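PDB 2ZYO: solute-binding protein from Thermoactinomyces vulgaris, which binds maltodextrins such as the maltotetraose bound here, and probably delivers cyclo- and maltodextrins for uptake across the cell membrane. Local coordinates for residues K120-A132 with Q276-A288. Numbering follows the deposited sequence.
Sequences KLYGLPKAIESVA and QTFIGVKGWYLSA. With GLC (alpha-D-glucopyranose), chain B.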
ATOM      1  N   LYS A 120     -19.919   3.917   1.707  1.00 16.66           N
ATOM      2  CA  LYS A 120     -19.691   5.210   2.355  1.00 15.18           C
ATOM      3  C   LYS A 120     -18.216   5.596   2.285  1.00 13.41           C
ATOM      4  O   LYS A 120     -17.338   4.730   2.295  1.00 12.68           O
ATOM      5  CB  LYS A 120     -20.167   5.181   3.813  1.00 15.37           C
ATOM      6  CG  LYS A 120     -21.666   4.928   3.972  1.00 17.61           C
ATOM      7  CD  LYS A 120     -22.105   4.923   5.428  1.00 22.92           C
ATOM      8  CE  LYS A 120     -23.615   4.744   5.535  1.00 25.82           C
ATOM      9  NZ  LYS A 120     -24.106   4.861   6.935  1.00 29.42           N
ATOM     10  N   LEU A 121     -17.955   6.898   2.213  1.00 11.28           N
ATOM     11  CA  LEU A 121     -16.590   7.415   2.145  1.00 10.64           C
ATOM     12  C   LEU A 121     -16.079   7.789   3.534  1.00  9.96           C
ATOM     13  O   LEU A 121     -16.767   8.482   4.284  1.00 11.46           O
ATOM     14  CB  LEU A 121     -16.526   8.631   1.215  1.00 10.46           C
ATOM     15  CG  LEU A 121     -15.147   9.257   0.980  1.00 11.14           C
ATOM     16  CD1 LEU A 121     -14.203   8.272   0.297  1.00 12.49           C
ATOM     17  CD2 LEU A 121     -15.279  10.530   0.163  1.00 12.44           C
ATOM     18  N   TYR A 122     -14.867   7.344   3.861  1.00  9.25           N
ATOM     19  CA  TYR A 122     -14.307   7.552   5.200  1.00  8.81           C
ATOM     20  C   TYR A 122     -13.102   8.485   5.283  1.00  8.32           C
ATOM     21  O   TYR A 122     -12.623   8.788   6.377  1.00  8.89           O
ATOM     22  CB  TYR A 122     -14.017   6.206   5.871  1.00  9.71           C
ATOM     23  CG  TYR A 122     -15.294   5.530   6.276  1.00 10.63           C
ATOM     24  CD1 TYR A 122     -15.879   5.801   7.511  1.00 10.02           C
ATOM     25  CD2 TYR A 122     -15.950   4.662   5.404  1.00 10.83           C
ATOM     26  CE1 TYR A 122     -17.075   5.203   7.880  1.00 11.04           C
ATOM     27  CE2 TYR A 122     -17.147   4.060   5.763  1.00 12.20           C
ATOM     28  CZ  TYR A 122     -17.702   4.337   7.000  1.00 13.32           C
ATOM     29  OH  TYR A 122     -18.887   3.742   7.358  1.00 14.31           O
ATOM     30  N   GLY A 123     -12.620   8.960   4.143  1.00  7.94           N
ATOM     31  CA  GLY A 123     -11.504   9.892   4.177  1.00  6.62           C
ATOM     32  C   GLY A 123     -11.033  10.418   2.844  1.00  7.27           C
ATOM     33  O   GLY A 123     -11.570  10.063   1.793  1.00  8.64           O
ATOM     34  N   LEU A 124     -10.026  11.284   2.920  1.00  7.01           N
ATOM     35  CA  LEU A 124      -9.360  11.838   1.752  1.00  6.85           C
ATOM     36  C   LEU A 124      -7.887  11.435   1.791  1.00  6.82           C
ATOM     37  O   LEU A 124      -7.288  11.386   2.871  1.00  8.00           O
ATOM     38  CB  LEU A 124      -9.535  13.361   1.696  1.00  8.48           C
ATOM     39  CG  LEU A 124     -10.976  13.872   1.539  1.00  7.37           C
ATOM     40  CD1 LEU A 124     -11.007  15.394   1.559  1.00  9.38           C
ATOM     41  CD2 LEU A 124     -11.650  13.335   0.275  1.00  8.20           C
ATOM     42  N   PRO A 125      -7.307  11.113   0.622  1.00  7.07           N
ATOM     43  CA  PRO A 125      -5.975  10.511   0.610  1.00  7.40           C
ATOM     44  C   PRO A 125      -4.812  11.495   0.683  1.00  8.17           C
ATOM     45  O   PRO A 125      -4.916  12.628   0.200  1.00  9.37           O
ATOM     46  CB  PRO A 125      -5.951   9.772  -0.725  1.00  7.99           C
ATOM     47  CG  PRO A 125      -6.811  10.603  -1.617  1.00  8.12           C
ATOM     48  CD  PRO A 125      -7.857  11.255  -0.740  1.00  7.51           C
ATOM     49  N   LYS A 126      -3.715  11.032   1.279  1.00  8.54           N
ATOM     50  CA  LYS A 126      -2.479  11.797   1.409  1.00  8.10           C
ATOM     51  C   LYS A 126      -1.372  11.177   0.566  1.00  8.51           C
ATOM     52  O   LYS A 126      -0.553  11.889  -0.017  1.00  9.67           O
ATOM     53  CB  LYS A 126      -2.011  11.814   2.866  1.00  9.02           C
ATOM     54  CG  LYS A 126      -3.020  12.357   3.869  1.00  8.97           C
ATOM     55  CD  LYS A 126      -2.765  11.814   5.279  1.00 10.48           C
ATOM     56  CE  LYS A 126      -1.480  12.368   5.887  1.00  9.80           C
ATOM     57  NZ  LYS A 126      -1.324  11.928   7.307  1.00 10.89           N
ATOM     58  N   ALA A 127      -1.350   9.847   0.523  1.00  8.14           N
ATOM     59  CA  ALA A 127      -0.248   9.109  -0.088  1.00  7.88           C
ATOM     60  C   ALA A 127      -0.709   7.798  -0.709  1.00  8.16           C
ATOM     61  O   ALA A 127      -1.664   7.176  -0.233  1.00  9.03           O
ATOM     62  CB  ALA A 127       0.842   8.848   0.944  1.00  8.61           C
ATOM     63  N   ILE A 128      -0.017   7.396  -1.774  1.00  7.96           N
ATOM     64  CA  ILE A 128      -0.230   6.104  -2.416  1.00  8.99           C
ATOM     65  C   ILE A 128       1.119   5.410  -2.590  1.00  9.02           C
ATOM     66  O   ILE A 128       2.133   6.062  -2.857  1.00  9.00           O
ATOM     67  CB  ILE A 128      -0.986   6.246  -3.773  1.00  7.73           C
ATOM     68  CG1 ILE A 128      -1.333   4.875  -4.374  1.00 11.07           C
ATOM     69  CG2 ILE A 128      -0.210   7.119  -4.764  1.00  7.38           C
ATOM     70  CD1 ILE A 128      -2.434   4.930  -5.409  1.00 13.58           C
ATOM     71  N   GLU A 129       1.125   4.093  -2.408  1.00  9.66           N
ATOM     72  CA  GLU A 129       2.330   3.290  -2.613  1.00 10.98           C
ATOM     73  C   GLU A 129       2.035   2.012  -3.397  1.00  9.49           C
ATOM     74  O   GLU A 129       0.941   1.453  -3.312  1.00 10.31           O
ATOM     75  CB  GLU A 129       3.004   2.952  -1.275  1.00 12.39           C
ATOM     76  CG  GLU A 129       2.132   2.165  -0.298  1.00 13.90           C
ATOM     77  CD  GLU A 129       2.857   1.759   0.977  1.00 16.61           C
ATOM     78  OE1 GLU A 129       3.770   2.488   1.420  1.00 17.58           O
ATOM     79  OE2 GLU A 129       2.492   0.708   1.546  1.00 18.37           O
ATOM     80  N   SER A 130       3.027   1.571  -4.164  1.00  8.52           N
ATOM     81  CA  SER A 130       2.983   0.305  -4.889  1.00  8.66           C
ATOM     82  C   SER A 130       4.405  -0.188  -5.082  1.00  7.89           C
ATOM     83  O   SER A 130       5.336   0.614  -5.134  1.00  8.66           O
ATOM     84  CB  SER A 130       2.329   0.497  -6.261  1.00  9.74           C
ATOM     85  OG  SER A 130       2.470  -0.662  -7.068  1.00 10.29           O
ATOM     86  N   VAL A 131       4.577  -1.502  -5.203  1.00  8.27           N
ATOM     87  CA  VAL A 131       5.858  -2.027  -5.676  1.00  8.01           C
ATOM     88  C   VAL A 131       6.032  -1.667  -7.149  1.00  8.66           C
ATOM     89  O   VAL A 131       5.063  -1.361  -7.848  1.00  9.72           O
ATOM     90  CB  VAL A 131       6.020  -3.566  -5.465  1.00  8.76           C
ATOM     91  CG1 VAL A 131       5.939  -3.925  -3.987  1.00 10.57           C
ATOM     92  CG2 VAL A 131       5.008  -4.363  -6.280  1.00  8.43           C
ATOM     93  N   ALA A 132       7.279  -1.681  -7.601  1.00  8.03           N
ATOM     94  CA  ALA A 132       7.611  -1.481  -9.009  1.00  7.97           C
ATOM     95  C   ALA A 132       8.963  -2.125  -9.242  1.00  8.27           C
ATOM     96  O   ALA A 132       9.526  -2.733  -8.325  1.00  7.60           O
ATOM     97  CB  ALA A 132       7.644   0.005  -9.357  1.00  8.82           C
ATOM     98  N   GLN A 276      -0.750  -5.837 -12.467  1.00 11.60           N
ATOM     99  CA  GLN A 276      -1.641  -5.321 -11.436  1.00 12.93           C
ATOM    100  C   GLN A 276      -1.057  -5.602 -10.065  1.00 11.86           C
ATOM    101  O   GLN A 276      -0.999  -6.752  -9.625  1.00 13.35           O
ATOM    102  CB  GLN A 276      -3.023  -5.960 -11.537  1.00 15.38           C
ATOM    103  CG  GLN A 276      -3.759  -5.699 -12.829  1.00 21.25           C
ATOM    104  CD  GLN A 276      -5.086  -6.426 -12.879  1.00 23.58           C
ATOM    105  OE1 GLN A 276      -6.044  -6.045 -12.199  1.00 25.24           O
ATOM    106  NE2 GLN A 276      -5.153  -7.481 -13.687  1.00 23.76           N
ATOM    107  N   THR A 277      -0.630  -4.541  -9.394  1.00 11.24           N
ATOM    108  CA  THR A 277      -0.065  -4.645  -8.057  1.00 10.58           C
ATOM    109  C   THR A 277      -1.089  -4.193  -7.026  1.00 10.48           C
ATOM    110  O   THR A 277      -2.088  -3.556  -7.367  1.00 10.50           O
ATOM    111  CB  THR A 277       1.185  -3.761  -7.924  1.00 10.70           C
ATOM    112  OG1 THR A 277       0.879  -2.435  -8.374  1.00 11.66           O
ATOM    113  CG2 THR A 277       2.322  -4.314  -8.759  1.00 11.31           C
ATOM    114  N   PHE A 278      -0.844  -4.535  -5.766  1.00 10.06           N
ATOM    115  CA  PHE A 278      -1.579  -3.923  -4.671  1.00 10.05           C
ATOM    116  C   PHE A 278      -1.163  -2.462  -4.557  1.00 10.59           C
ATOM    117  O   PHE A 278       0.001  -2.118  -4.775  1.00 11.23           O
ATOM    118  CB  PHE A 278      -1.271  -4.620  -3.345  1.00  9.40           C
ATOM    119  CG  PHE A 278      -2.028  -5.900  -3.122  1.00  8.22           C
ATOM    120  CD1 PHE A 278      -3.394  -5.986  -3.388  1.00  8.82           C
ATOM    121  CD2 PHE A 278      -1.378  -7.013  -2.595  1.00  8.25           C
ATOM    122  CE1 PHE A 278      -4.092  -7.171  -3.157  1.00 10.52           C
ATOM    123  CE2 PHE A 278      -2.068  -8.200  -2.360  1.00  9.60           C
ATOM    124  CZ  PHE A 278      -3.426  -8.277  -2.639  1.00  9.43           C
ATOM    125  N   ILE A 279      -2.118  -1.600  -4.225  1.00  9.04           N
ATOM    126  CA  ILE A 279      -1.781  -0.249  -3.797  1.00  9.77           C
ATOM    127  C   ILE A 279      -2.196  -0.056  -2.339  1.00  9.71           C
ATOM    128  O   ILE A 279      -3.186  -0.634  -1.884  1.00 10.27           O
ATOM    129  CB  ILE A 279      -2.387   0.853  -4.712  1.00 10.55           C
ATOM    130  CG1 ILE A 279      -3.915   0.776  -4.738  1.00 12.82           C
ATOM    131  CG2 ILE A 279      -1.808   0.754  -6.127  1.00 14.37           C
ATOM    132  CD1 ILE A 279      -4.597   2.098  -5.038  1.00 17.40           C
ATOM    133  N   GLY A 280      -1.403   0.722  -1.609  1.00  7.67           N
ATOM    134  CA  GLY A 280      -1.725   1.095  -0.238  1.00  7.41           C
ATOM    135  C   GLY A 280      -1.940   2.592  -0.186  1.00  9.07           C
ATOM    136  O   GLY A 280      -1.140   3.356  -0.725  1.00  9.69           O
ATOM    137  N   VAL A 281      -3.034   3.005   0.448  1.00  8.88           N
ATOM    138  CA  VAL A 281      -3.376   4.420   0.553  1.00  9.11           C
ATOM    139  C   VAL A 281      -3.384   4.842   2.018  1.00  9.75           C
ATOM    140  O   VAL A 281      -4.000   4.180   2.854  1.00 10.11           O
ATOM    141  CB  VAL A 281      -4.753   4.727  -0.100  1.00 10.77           C
ATOM    142  CG1 VAL A 281      -5.143   6.191   0.099  1.00 11.62           C
ATOM    143  CG2 VAL A 281      -4.737   4.380  -1.586  1.00 13.22           C
ATOM    144  N   LYS A 282      -2.677   5.931   2.318  1.00  9.79           N
ATOM    145  CA  LYS A 282      -2.722   6.554   3.636  1.00 10.65           C
ATOM    146  C   LYS A 282      -3.604   7.789   3.534  1.00  9.82           C
ATOM    147  O   LYS A 282      -3.299   8.712   2.782  1.00 10.95           O
ATOM    148  CB  LYS A 282      -1.320   6.945   4.115  1.00 14.16           C
ATOM    149  CG  LYS A 282      -0.418   5.765   4.459  1.00 18.76           C
ATOM    150  CD  LYS A 282       0.801   6.184   5.276  1.00 21.21           C
ATOM    151  CE  LYS A 282       1.704   7.158   4.535  1.00 22.87           C
ATOM    152  NZ  LYS A 282       2.881   7.572   5.354  1.00 23.22           N
ATOM    153  N   GLY A 283      -4.705   7.796   4.278  1.00 10.83           N
ATOM    154  CA  GLY A 283      -5.622   8.930   4.257  1.00 10.26           C
ATOM    155  C   GLY A 283      -5.866   9.537   5.623  1.00  9.72           C
ATOM    156  O   GLY A 283      -5.400   9.015   6.639  1.00  8.91           O
ATOM    157  N   TRP A 284      -6.588  10.656   5.631  1.00  8.77           N
ATOM    158  CA  TRP A 284      -7.122  11.241   6.857  1.00  7.56           C
ATOM    159  C   TRP A 284      -8.525  10.701   7.063  1.00  8.28           C
ATOM    160  O   TRP A 284      -9.334  10.704   6.127  1.00  9.43           O
ATOM    161  CB  TRP A 284      -7.206  12.765   6.750  1.00  8.30           C
ATOM    162  CG  TRP A 284      -5.900  13.487   6.828  1.00  8.68           C
ATOM    163  CD1 TRP A 284      -5.334  14.263   5.857  1.00  8.68           C
ATOM    164  CD2 TRP A 284      -5.002  13.519   7.944  1.00  8.99           C
ATOM    165  NE1 TRP A 284      -4.135  14.772   6.295  1.00 10.12           N
ATOM    166  CE2 TRP A 284      -3.904  14.328   7.571  1.00  8.58           C
ATOM    167  CE3 TRP A 284      -5.011  12.934   9.218  1.00  8.35           C
ATOM    168  CZ2 TRP A 284      -2.828  14.575   8.431  1.00  8.44           C
ATOM    169  CZ3 TRP A 284      -3.939  13.176  10.072  1.00  8.51           C
ATOM    170  CH2 TRP A 284      -2.861  13.988   9.672  1.00  9.83           C
ATOM    171  N   TYR A 285      -8.813  10.252   8.282  1.00  7.87           N
ATOM    172  CA  TYR A 285     -10.140   9.744   8.637  1.00  8.31           C
ATOM    173  C   TYR A 285     -10.745  10.584   9.751  1.00  7.27           C
ATOM    174  O   TYR A 285     -10.031  11.291  10.461  1.00  7.03           O
ATOM    175  CB  TYR A 285     -10.075   8.262   9.036  1.00  8.56           C
ATOM    176  CG  TYR A 285      -9.176   7.451   8.134  1.00 10.05           C
ATOM    177  CD1 TYR A 285      -9.381   7.430   6.755  1.00 12.53           C
ATOM    178  CD2 TYR A 285      -8.110   6.722   8.654  1.00  8.89           C
ATOM    179  CE1 TYR A 285      -8.547   6.705   5.916  1.00 12.09           C
ATOM    180  CE2 TYR A 285      -7.270   5.983   7.820  1.00 10.20           C
ATOM    181  CZ  TYR A 285      -7.496   5.984   6.456  1.00 13.24           C
ATOM    182  OH  TYR A 285      -6.675   5.265   5.622  1.00 13.54           O
ATOM    183  N   LEU A 286     -12.065  10.511   9.885  1.00  7.36           N
ATOM    184  CA  LEU A 286     -12.799  11.303  10.861  1.00  8.23           C
ATOM    185  C   LEU A 286     -13.285  10.421  12.004  1.00  7.53           C
ATOM    186  O   LEU A 286     -14.085   9.505  11.794  1.00  8.49           O
ATOM    187  CB  LEU A 286     -13.984  12.002  10.181  1.00  8.55           C
ATOM    188  CG  LEU A 286     -14.924  12.884  11.009  1.00  8.34           C
ATOM    189  CD1 LEU A 286     -14.176  14.001  11.719  1.00  8.41           C
ATOM    190  CD2 LEU A 286     -16.024  13.449  10.120  1.00  9.16           C
ATOM    191  N   SER A 287     -12.796  10.706  13.208  1.00  8.95           N
ATOM    192  CA  SER A 287     -13.182   9.946  14.390  1.00  8.04           C
ATOM    193  C   SER A 287     -14.685  10.017  14.617  1.00  8.60           C
ATOM    194  O   SER A 287     -15.285  11.087  14.507  1.00  9.51           O
ATOM    195  CB  SER A 287     -12.458  10.474  15.627  1.00  8.34           C
ATOM    196  OG  SER A 287     -13.008   9.924  16.815  1.00  9.59           O
ATOM    197  N   ALA A 288     -15.277   8.873  14.948  1.00  8.03           N
ATOM    198  CA  ALA A 288     -16.701   8.799  15.280  1.00  7.56           C
ATOM    199  C   ALA A 288     -17.013   9.591  16.550  1.00  8.33           C
ATOM    200  O   ALA A 288     -18.169   9.925  16.815  1.00 10.25           O
ATOM    201  CB  ALA A 288     -17.131   7.351  15.438  1.00  8.47           C
TER
HETATM  202  C1  GLC B   1       5.632  -2.831   2.634  1.00 42.34           C
HETATM  203  C2  GLC B   1       4.173  -2.338   2.809  1.00 42.88           C
HETATM  204  C3  GLC B   1       3.302  -3.311   3.632  1.00 43.19           C
HETATM  205  C4  GLC B   1       3.516  -4.761   3.199  1.00 43.64           C
HETATM  206  C5  GLC B   1       5.009  -5.081   3.181  1.00 42.91           C
HETATM  207  C6  GLC B   1       5.310  -6.510   2.754  1.00 42.88           C
HETATM  208  O1  GLC B   1       6.369  -2.677   3.796  1.00 41.75           O
HETATM  209  O2  GLC B   1       4.160  -1.050   3.424  1.00 42.91           O
HETATM  210  O3  GLC B   1       1.931  -2.978   3.462  1.00 43.54           O
HETATM  211  O4  GLC B   1       2.843  -5.640   4.120  1.00 45.77           O
HETATM  212  O5  GLC B   1       5.674  -4.212   2.246  1.00 42.49           O
HETATM  213  O6  GLC B   1       5.565  -7.345   3.875  1.00 41.02           O
HETATM  214  O   HOH W   1     -13.681   8.469   8.773  1.00  8.77           O
HETATM  215  O   HOH W   2       0.338   4.941   1.258  1.00 12.20           O
HETATM  216  O   HOH W   3       2.353  -3.089  -4.268  1.00  9.24           O
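A classic beta bulge interrupts the antiparallel pairing of strands 123-129 and 278-287, where two consecutive residues, K126 and A127, stand opposite the one residue K282. The single carbonyl K282 O takes two backbone donors in its plane, K126 N at 2.8 Å and A127 N at 3.2 Å; K282 N returns a bond to A127 O, which closes the bulge, and the hydrogen-bonded pair of E129 and G280 follows. At the bulge the K126 side chain points toward the partner strand and reaches W284. Its chain, kinked at chi3 (69°), lies over one face of the indole: CD sits 3.5 Å from the centroid of the five-membered ring of W284 in a CH-pi contact, and NZ lies 3.5 Å from the centroid of its six-membered ring, 23° off the normal, a cation-pi contact. A salt bridge to E25 also holds this ammonium. With W284 cut back to an alanine, the K126 chain is likely to lose the ring beneath it and be held at its tip mainly by the salt bridge to E25. Farther along, I128 CD1 meets I279 CD1 at 3.6 Å, and T277 OG1 donates to S130 OG, which in turn donates a hydrogen bond to V131 O. The extended E129 chain passes over G280 and so brings OE2 to glucose O2, from which it accepts a hydrogen bond at 3.1 Å. A bulged antiparallel strand pair that places a sugar-binding carboxylate in the ligand pocket fits the two-lobed architecture of periplasmic-binding-protein-like sugar receptors.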